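Local coordinates for protein alpha-1,2-mannosyltransferase (Ktr4), putative (Neosartorya fumigata, PDB 7BOP) that belongs to a fungal family of GT-A-fold mannosyltransferases and is modelled here with guanosine-5'-diphosphate and a manganese ion bound, at residues Y57-A62 with E121-C126; A69-L74 with Y100-F105. All coordinates share one frame; numbering follows the deposited sequence.

Contact 1: residues Y57-A62 with E121-C126; sequences YAPNSA and ETKAKC
P59 packs against K123 at the corner of a type I beta turn running from A58 to S61, where a surface loop of this GT-A protein meets the loop that leads into strand 126-130. The tight part is small and centred on the proline. Its CB lies 3.3 Å from the carbonyl O of K123, and its CG comes 3.8 Å from the K123 CB, the two side chains crossing at a slant. In K123 the bends at chi3 and chi4 turn NZ to S96 O and N99 OD1, while CB and CE lie by the proline CG. Next to this patch T122 OG1 accepts from A124 N at 3.0 Å, which forms an ST turn.

The other side is loose and wet. N60 and K125, both exposed, reach across at their ends, and water fills in around them. One water donates to P59 O. Two more donate to K123 O: one also accepts from N60 ND2, the other also donates to N60 OD1, so both ends of the amide are tied through water to the same carbonyl. The one direct hydrogen bond across the contact joins the two side chains. With its chain kinked at chi2 (91°), K125 brings NZ to 3.1 Å from N60 OD1, in the carbonyl plane and on a lone pair, at a C=O...N angle of 140°.

Contact 2: residues A69-L74 with Y100-F105; sequences AALISL and YPWIFF. With GDP (guanosine-5'-diphosphate), chain H.
L71 lays its CD1 methyl over one face of the W102 indole, a CH-pi contact in which the carbon stands 3.7 Å from the centroid of the five-membered ring and 20° off its normal. CG anti to the carbonyl carbon, chi1 -60°, carries CD1 over the indole; the leucine CB lies 3.9 Å from W102 CE3. The indole NE1 is bonded to E91 of helix 80-98, which helps fix the ring's rotation. S73 and F104 follow on this same face of the sheet, where the serine CB approaches F104 CD1 obliquely and its OG is held by V193 O.

On the opposite face, I72 meets the edge of the F105 ring, with CB 4.0 Å from CE2, while A70 CB touches I103 CD1 at 3.6 Å. L74 turns CD1 against F105 CB, and its CG lies 3.5 Å from N3 of the guanine.

Four backbone bonds join the two segments in parallel register, the first from L71 N to P101 O just ahead of the second strand, then I103 N to L71 O, S73 N to I103 O and F105 N to S73 O. Where strand 69-74 ends, L74 O accepts from O3' of GDP at 2.7 Å. Strand, helix 80-98 and strand thus form a beta-alpha-beta unit with the nucleotide at the C-terminal end of its first strand, the Rossmann-like arrangement of GT-A folds.

The two contacts illustrate how one fold changes its chemistry between centre and edge. Contact 2 is almost wholly buried, joining neighbouring parallel strands through regular backbone bonds and apolar side chains; contact 1 lies at the surface, buries about a third as much area, and relies on a proline packed on a lysine, one direct side-chain hydrogen bond and water bridges. Along the chain contact 2 is nested inside the loop closed by contact 1, and their centres are 13 Å apart. They meet directly: K125 O probably accepts from W102 N at 3.1 Å, where strand 126-130 begins beside strand 102-106, and A124 CB packs against Y100 O. Contact 2 supplies L74 to the GDP pocket; contact 1 supplies none of its residues.

Contact 1: residues Y57-A62 with E121-C126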
# COMPACT_ATOMS: atom_id res chain seq x y z
N TYR A 57 -8.63 12.56 -22.68
CA TYR A 57 -8.94 12.03 -21.36
C TYR A 57 -10.31 12.52 -20.88
O TYR A 57 -10.58 12.56 -19.67
CB TYR A 57 -7.83 12.39 -20.36
CG TYR A 57 -6.62 11.47 -20.41
CD1 TYR A 57 -6.65 10.21 -19.82
CD2 TYR A 57 -5.44 11.88 -21.01
CE1 TYR A 57 -5.53 9.37 -19.86
CE2 TYR A 57 -4.31 11.06 -21.05
CZ TYR A 57 -4.36 9.81 -20.47
OH TYR A 57 -3.25 9.01 -20.51
N ALA A 58 -11.20 12.86 -21.81
CA ALA A 58 -12.56 13.28 -21.45
C ALA A 58 -13.26 12.16 -20.66
O ALA A 58 -13.12 10.99 -21.00
CB ALA A 58 -13.37 13.66 -22.69
N PRO A 59 -14.01 12.53 -19.61
CA PRO A 59 -14.58 11.53 -18.70
C PRO A 59 -15.56 10.55 -19.36
O PRO A 59 -15.63 9.39 -18.93
CB PRO A 59 -15.28 12.36 -17.62
CG PRO A 59 -15.45 13.71 -18.21
CD PRO A 59 -14.37 13.91 -19.21
N ASN A 60 -16.28 10.99 -20.38
CA ASN A 60 -17.26 10.13 -21.04
C ASN A 60 -16.89 9.73 -22.48
O ASN A 60 -17.71 9.14 -23.18
CB ASN A 60 -18.64 10.80 -20.97
CG ASN A 60 -19.09 11.01 -19.53
OD1 ASN A 60 -19.08 10.07 -18.73
ND2 ASN A 60 -19.44 12.24 -19.19
N SER A 61 -15.66 10.02 -22.90
CA SER A 61 -15.17 9.57 -24.21
C SER A 61 -15.06 8.05 -24.28
O SER A 61 -14.58 7.41 -23.34
CB SER A 61 -13.80 10.19 -24.53
OG SER A 61 -13.24 9.61 -25.70
N ALA A 62 -15.50 7.50 -25.41
CA ALA A 62 -15.36 6.08 -25.69
C ALA A 62 -14.01 5.75 -26.30
O ALA A 62 -13.72 4.59 -26.53
CB ALA A 62 -16.47 5.62 -26.64
N GLU A 121 -18.11 14.43 -6.47
CA GLU A 121 -16.73 14.90 -6.39
C GLU A 121 -15.85 14.55 -7.60
O GLU A 121 -14.66 14.85 -7.59
CB GLU A 121 -16.08 14.35 -5.12
CG GLU A 121 -16.73 14.82 -3.83
CD GLU A 121 -16.72 16.33 -3.64
OE1 GLU A 121 -15.87 17.02 -4.23
OE2 GLU A 121 -17.57 16.83 -2.89
N THR A 122 -16.42 13.92 -8.62
CA THR A 122 -15.63 13.48 -9.76
C THR A 122 -16.47 13.50 -11.02
O THR A 122 -17.69 13.29 -10.96
CB THR A 122 -15.04 12.06 -9.53
OG1 THR A 122 -14.24 11.67 -10.65
CG2 THR A 122 -16.12 11.02 -9.34
N LYS A 123 -15.83 13.76 -12.15
CA LYS A 123 -16.48 13.64 -13.47
C LYS A 123 -16.41 12.22 -13.98
O LYS A 123 -17.11 11.88 -14.93
CB LYS A 123 -15.82 14.57 -14.48
CG LYS A 123 -15.77 16.04 -14.06
CD LYS A 123 -15.24 16.94 -15.17
CE LYS A 123 -13.84 16.56 -15.70
NZ LYS A 123 -12.78 16.50 -14.66
N ALA A 124 -15.56 11.38 -13.38
CA ALA A 124 -15.43 9.99 -13.83
C ALA A 124 -16.57 9.14 -13.31
O ALA A 124 -17.29 9.54 -12.39
CB ALA A 124 -14.10 9.40 -13.38
N LYS A 125 -16.72 7.95 -13.89
CA LYS A 125 -17.70 6.98 -13.41
C LYS A 125 -17.29 6.44 -12.04
O LYS A 125 -16.11 6.15 -11.83
CB LYS A 125 -17.85 5.80 -14.38
CG LYS A 125 -18.39 6.15 -15.77
CD LYS A 125 -17.28 6.48 -16.77
CE LYS A 125 -17.67 6.15 -18.21
NZ LYS A 125 -18.79 6.99 -18.70
N CYS A 126 -18.26 6.34 -11.14
CA CYS A 126 -18.10 5.70 -9.84
C CYS A 126 -18.86 4.39 -9.82
O CYS A 126 -19.98 4.33 -10.30
CB CYS A 126 -18.65 6.58 -8.73
SG CYS A 126 -17.66 8.04 -8.40
O HOH W 1 -14.38 8.13 -16.46
O HOH W 2 -19.03 13.38 -16.24
O HOH W 3 -18.52 9.66 -16.04

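Contact 2: residues A69-L74 with Y100-F105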
# COMPACT_ATOMS: atom_id res chain seq x y z
N ALA A 69 -7.45 0.55 -15.80
CA ALA A 69 -7.05 0.82 -14.43
C ALA A 69 -8.16 1.57 -13.70
O ALA A 69 -9.01 2.19 -14.33
CB ALA A 69 -5.75 1.62 -14.42
N ALA A 70 -8.15 1.47 -12.37
CA ALA A 70 -9.13 2.13 -11.54
C ALA A 70 -8.52 2.63 -10.24
O ALA A 70 -7.56 2.05 -9.73
CB ALA A 70 -10.28 1.19 -11.24
N LEU A 71 -9.09 3.71 -9.72
CA LEU A 71 -8.90 4.12 -8.35
C LEU A 71 -9.82 3.24 -7.53
O LEU A 71 -11.00 3.10 -7.88
CB LEU A 71 -9.29 5.59 -8.18
CG LEU A 71 -8.50 6.57 -9.06
CD1 LEU A 71 -9.17 7.92 -9.14
CD2 LEU A 71 -7.06 6.69 -8.57
N ILE A 72 -9.29 2.61 -6.47
CA ILE A 72 -10.10 1.71 -5.64
C ILE A 72 -9.99 2.06 -4.17
O ILE A 72 -8.97 2.62 -3.72
CB ILE A 72 -9.77 0.20 -5.85
CG1 ILE A 72 -8.39 -0.18 -5.30
CG2 ILE A 72 -9.89 -0.17 -7.33
CD1 ILE A 72 -8.12 -1.68 -5.38
N SER A 73 -11.04 1.76 -3.42
CA SER A 73 -11.05 2.06 -2.00
C SER A 73 -11.99 1.12 -1.25
O SER A 73 -13.17 1.03 -1.59
CB SER A 73 -11.44 3.52 -1.76
OG SER A 73 -11.33 3.87 -0.39
N LEU A 74 -11.43 0.40 -0.27
CA LEU A 74 -12.23 -0.31 0.73
C LEU A 74 -12.56 0.70 1.80
O LEU A 74 -11.67 1.27 2.42
CB LEU A 74 -11.45 -1.48 1.33
CG LEU A 74 -12.25 -2.35 2.32
CD1 LEU A 74 -13.26 -3.24 1.60
CD2 LEU A 74 -11.30 -3.20 3.16
N TYR A 100 -9.90 8.73 -14.49
CA TYR A 100 -10.02 7.29 -14.26
C TYR A 100 -11.19 7.02 -13.31
O TYR A 100 -11.52 7.86 -12.45
CB TYR A 100 -8.69 6.72 -13.72
CG TYR A 100 -7.69 6.42 -14.80
CD1 TYR A 100 -7.69 5.17 -15.43
CD2 TYR A 100 -6.75 7.36 -15.21
CE1 TYR A 100 -6.78 4.88 -16.42
CE2 TYR A 100 -5.84 7.08 -16.22
CZ TYR A 100 -5.86 5.83 -16.81
OH TYR A 100 -4.96 5.52 -17.79
N PRO A 101 -11.85 5.87 -13.46
CA PRO A 101 -13.01 5.57 -12.60
C PRO A 101 -12.63 5.25 -11.15
O PRO A 101 -11.50 4.80 -10.89
CB PRO A 101 -13.61 4.33 -13.25
CG PRO A 101 -12.45 3.65 -13.89
CD PRO A 101 -11.51 4.73 -14.33
N TRP A 102 -13.57 5.51 -10.24
CA TRP A 102 -13.48 5.10 -8.84
C TRP A 102 -14.33 3.87 -8.61
O TRP A 102 -15.51 3.83 -9.01
CB TRP A 102 -13.98 6.20 -7.91
CG TRP A 102 -13.16 7.42 -7.81
CD1 TRP A 102 -13.17 8.49 -8.66
CD2 TRP A 102 -12.24 7.75 -6.76
NE1 TRP A 102 -12.31 9.46 -8.21
CE2 TRP A 102 -11.72 9.03 -7.05
CE3 TRP A 102 -11.80 7.08 -5.61
CZ2 TRP A 102 -10.77 9.66 -6.23
CZ3 TRP A 102 -10.86 7.71 -4.79
CH2 TRP A 102 -10.36 8.98 -5.11
N ILE A 103 -13.75 2.85 -7.97
CA ILE A 103 -14.48 1.66 -7.56
C ILE A 103 -14.36 1.53 -6.04
O ILE A 103 -13.26 1.32 -5.49
CB ILE A 103 -13.98 0.39 -8.27
CG1 ILE A 103 -13.91 0.61 -9.79
CG2 ILE A 103 -14.89 -0.79 -7.98
CD1 ILE A 103 -13.37 -0.55 -10.58
N PHE A 104 -15.51 1.66 -5.36
CA PHE A 104 -15.59 1.56 -3.91
C PHE A 104 -16.04 0.16 -3.50
O PHE A 104 -16.92 -0.43 -4.13
CB PHE A 104 -16.54 2.62 -3.37
CG PHE A 104 -16.15 4.02 -3.75
CD1 PHE A 104 -15.08 4.64 -3.12
CD2 PHE A 104 -16.83 4.71 -4.76
CE1 PHE A 104 -14.69 5.92 -3.47
CE2 PHE A 104 -16.45 5.99 -5.11
CZ PHE A 104 -15.38 6.61 -4.46
N PHE A 105 -15.41 -0.36 -2.44
CA PHE A 105 -15.69 -1.69 -1.90
C PHE A 105 -16.09 -1.59 -0.45
O PHE A 105 -15.56 -0.77 0.30
CB PHE A 105 -14.48 -2.59 -2.03
CG PHE A 105 -14.10 -2.89 -3.45
CD1 PHE A 105 -14.66 -3.97 -4.12
CD2 PHE A 105 -13.19 -2.09 -4.13
CE1 PHE A 105 -14.31 -4.26 -5.43
CE2 PHE A 105 -12.84 -2.37 -5.44
CZ PHE A 105 -13.40 -3.46 -6.09
PB GDP H . -5.27 1.93 9.37
O1B GDP H . -5.46 2.68 10.66
O2B GDP H . -5.09 2.84 8.14
O3B GDP H . -4.30 0.77 9.42
O3A GDP H . -6.73 1.21 9.22
PA GDP H . -8.06 1.88 8.58
O1A GDP H . -9.16 1.91 9.61
O2A GDP H . -7.64 3.15 7.81
O5' GDP H . -8.41 0.67 7.58
C5' GDP H . -7.67 0.46 6.38
C4' GDP H . -8.58 0.60 5.16
O4' GDP H . -9.58 -0.42 5.22
C3' GDP H . -9.35 1.91 5.10
O3' GDP H . -9.56 2.22 3.72
C2' GDP H . -10.66 1.62 5.82
O2' GDP H . -11.73 2.44 5.35
C1' GDP H . -10.87 0.15 5.48
N9 GDP H . -11.53 -0.72 6.49
C8 GDP H . -11.04 -1.18 7.68
N7 GDP H . -11.94 -2.00 8.27
C5 GDP H . -13.01 -2.09 7.46
C6 GDP H . -14.32 -2.78 7.47
O6 GDP H . -14.61 -3.50 8.44
N1 GDP H . -15.15 -2.61 6.42
C2 GDP H . -14.83 -1.83 5.36
N2 GDP H . -15.69 -1.68 4.33
N3 GDP H . -13.65 -1.16 5.29
C4 GDP H . -12.73 -1.26 6.29